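Local coordinates for putative sugar binding protein (Bacteroides vulgatus ATCC 8482, PDB 3KEZ) that probably binds glycans at the outer membrane as a calcium-containing member of the SusD family of nutrient-binding proteins, at residues G253-E258 with L334-E339. Residues are numbered along the deposited sequence; the frame is centred on the assembly and turned at random.
Sequences GEILFE and LIRLSE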
loop_
_atom_site.group_PDB
_atom_site.type_symbol
_atom_site.label_atom_id
_atom_site.label_comp_id
_atom_site.label_asym_id
_atom_site.label_seq_id
_atom_site.Cartn_x
_atom_site.Cartn_y
_atom_site.Cartn_z
ATOM N N GLY A 253 -11.367 15.386 1.898
ATOM C CA GLY A 253 -9.971 15.416 1.518
ATOM C C GLY A 253 -9.702 14.484 0.342
ATOM O O GLY A 253 -10.542 14.332 -0.567
ATOM N N GLU A 254 -8.545 13.836 0.361
ATOM C CA GLU A 254 -8.208 12.959 -0.727
ATOM C C GLU A 254 -7.978 11.515 -0.339
ATOM O O GLU A 254 -7.707 10.714 -1.214
ATOM C CB GLU A 254 -6.998 13.486 -1.520
ATOM C CG GLU A 254 -5.638 13.459 -0.822
ATOM C CD GLU A 254 -4.506 13.691 -1.815
ATOM O OE1 GLU A 254 -4.214 14.870 -2.154
ATOM O OE2 GLU A 254 -3.877 12.689 -2.223
ATOM N N ILE A 255 -8.054 11.171 0.946
ATOM C CA ILE A 255 -7.879 9.752 1.327
ATOM C C ILE A 255 -9.142 8.935 1.032
ATOM O O ILE A 255 -10.214 9.179 1.601
ATOM C CB ILE A 255 -7.499 9.535 2.791
ATOM C CG1 ILE A 255 -6.188 10.287 3.145
ATOM C CG2 ILE A 255 -7.396 7.998 3.069
ATOM C CD1 ILE A 255 -6.007 10.571 4.672
ATOM N N LEU A 256 -8.976 7.945 0.166
ATOM C CA LEU A 256 -10.054 7.112 -0.310
ATOM C C LEU A 256 -10.207 5.866 0.565
ATOM O O LEU A 256 -11.281 5.255 0.626
ATOM C CB LEU A 256 -9.799 6.733 -1.767
ATOM C CG LEU A 256 -9.588 7.878 -2.760
ATOM C CD1 LEU A 256 -9.288 7.323 -4.227
ATOM C CD2 LEU A 256 -10.808 8.827 -2.806
ATOM N N PHE A 257 -9.130 5.457 1.217
ATOM C CA PHE A 257 -9.236 4.429 2.243
ATOM C C PHE A 257 -8.237 4.722 3.337
ATOM O O PHE A 257 -7.019 4.774 3.098
ATOM C CB PHE A 257 -9.037 3.032 1.664
ATOM C CG PHE A 257 -9.071 1.911 2.701
ATOM C CD1 PHE A 257 -10.024 1.893 3.715
ATOM C CD2 PHE A 257 -8.206 0.838 2.596
ATOM C CE1 PHE A 257 -10.081 0.868 4.624
ATOM C CE2 PHE A 257 -8.247 -0.208 3.516
ATOM C CZ PHE A 257 -9.205 -0.191 4.538
ATOM N N GLU A 258 -8.789 4.912 4.535
ATOM C CA GLU A 258 -8.064 5.336 5.723
ATOM C C GLU A 258 -8.151 4.211 6.774
ATOM O O GLU A 258 -9.233 3.670 7.008
ATOM C CB GLU A 258 -8.693 6.645 6.245
ATOM C CG GLU A 258 -7.938 7.281 7.406
ATOM C CD GLU A 258 -8.405 8.687 7.763
ATOM O OE1 GLU A 258 -9.603 9.014 7.645
ATOM O OE2 GLU A 258 -7.555 9.452 8.202
ATOM N N LEU A 334 -3.969 4.969 3.534
ATOM C CA LEU A 334 -3.521 3.787 2.818
ATOM C C LEU A 334 -3.697 3.875 1.299
ATOM O O LEU A 334 -2.845 3.427 0.559
ATOM C CB LEU A 334 -4.256 2.564 3.376
ATOM C CG LEU A 334 -3.586 1.221 3.172
ATOM C CD1 LEU A 334 -2.174 1.253 3.761
ATOM C CD2 LEU A 334 -4.462 0.195 3.835
ATOM N N ILE A 335 -4.823 4.437 0.866
ATOM C CA ILE A 335 -5.131 4.743 -0.549
ATOM C C ILE A 335 -5.600 6.219 -0.702
ATOM O O ILE A 335 -6.557 6.673 -0.051
ATOM C CB ILE A 335 -6.251 3.814 -1.140
ATOM C CG1 ILE A 335 -5.871 2.330 -0.986
ATOM C CG2 ILE A 335 -6.555 4.184 -2.642
ATOM C CD1 ILE A 335 -6.987 1.357 -1.371
ATOM N N ARG A 336 -4.902 6.949 -1.573
ATOM C CA ARG A 336 -5.112 8.361 -1.807
ATOM C C ARG A 336 -5.440 8.684 -3.266
ATOM O O ARG A 336 -4.878 8.052 -4.177
ATOM C CB ARG A 336 -3.839 9.135 -1.441
ATOM C CG ARG A 336 -3.498 9.104 0.035
ATOM C CD ARG A 336 -2.661 10.312 0.438
ATOM N NE ARG A 336 -1.285 10.236 -0.031
ATOM C CZ ARG A 336 -0.633 11.124 -0.797
ATOM N NH1 ARG A 336 -1.225 12.197 -1.284
ATOM N NH2 ARG A 336 0.649 10.914 -1.093
ATOM N N LEU A 337 -6.297 9.698 -3.475
ATOM C CA LEU A 337 -6.593 10.196 -4.822
ATOM C C LEU A 337 -5.343 10.549 -5.631
ATOM O O LEU A 337 -5.330 10.331 -6.840
ATOM C CB LEU A 337 -7.496 11.397 -4.788
ATOM C CG LEU A 337 -8.097 11.853 -6.105
ATOM C CD1 LEU A 337 -9.007 10.774 -6.796
ATOM C CD2 LEU A 337 -8.915 13.135 -5.829
ATOM N N SER A 338 -4.291 11.046 -4.966
ATOM C CA SER A 338 -3.020 11.346 -5.628
ATOM C C SER A 338 -2.477 10.123 -6.373
ATOM O O SER A 338 -1.919 10.273 -7.446
ATOM C CB SER A 338 -1.957 11.864 -4.626
ATOM O OG SER A 338 -2.215 13.160 -4.131
ATOM N N GLU A 339 -2.639 8.917 -5.801
ATOM C CA GLU A 339 -2.198 7.697 -6.475
ATOM C C GLU A 339 -3.042 7.420 -7.737
ATOM O O GLU A 339 -2.469 6.994 -8.760
ATOM C CB GLU A 339 -2.148 6.443 -5.577
ATOM C CG GLU A 339 -1.499 5.226 -6.311
ATOM C CD GLU A 339 -1.789 3.884 -5.701
ATOM O OE1 GLU A 339 -2.322 3.847 -4.577
ATOM O OE2 GLU A 339 -1.437 2.837 -6.328
#
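Glu254 reaches over the start of helix 337-350 and receives three donors on a single oxygen. Ser338 OG gives its proton to Glu254 OE2 at 2.6 Å, on the syn lone pair, whereas Ser338 N, 3.2 Å from the same Glu254 OE2, approaches from above the carboxylate plane. Arg336 NH1 completes the set with a salt bridge of 2.9 Å to Glu254 OE2, meeting it well out of the carboxylate plane; the two flat groups are turned 34° against each other. With chi1 at 69°, CG of Glu254 is tucked between backbone N and carbonyl carbon, and the chain then runs out extended to the helix end. Partial positive charge at that N-terminus would probably reinforce the carboxylate's negative form.

The backbone of Glu254 serves the same helix, its O accepting an almost straight bond from Leu337 N (2.9 Å, 172°). Farther along, Ile335 O is shared by Leu256 N at 2.7 Å and Phe257 N at 3.1 Å, both arriving from one face of its plane, and Ile335 N returns a bond to Phe257 O. On the sheet face carrying Phe257 and Ile335, CD1 of Ile335 sits at the edge of the Phe257 ring; Leu334 CD2 approaches that ring obliquely, 3.8 Å from Phe257 CE2.

A second shell fixes the charged groups: Arg367 bridges to Glu254 OE1 and also bonds Ser338 OG, and Glu391 and Glu395 hold the Arg336 guanidinium. Helices 195-209 and 212-229 pack against Leu256. The whole is a two-stranded antiparallel sheet interrupted by a classic beta bulge and running straight into a helix; Arg336 is its N-cap residue, and the residue just before the partner strand takes up the first N-H groups, of Leu337 and Ser338. The calcium ion of this SusD-family protein lies about 10 Å from the Ile255 side chain, and its ligand Asn331 just precedes segment 334-339.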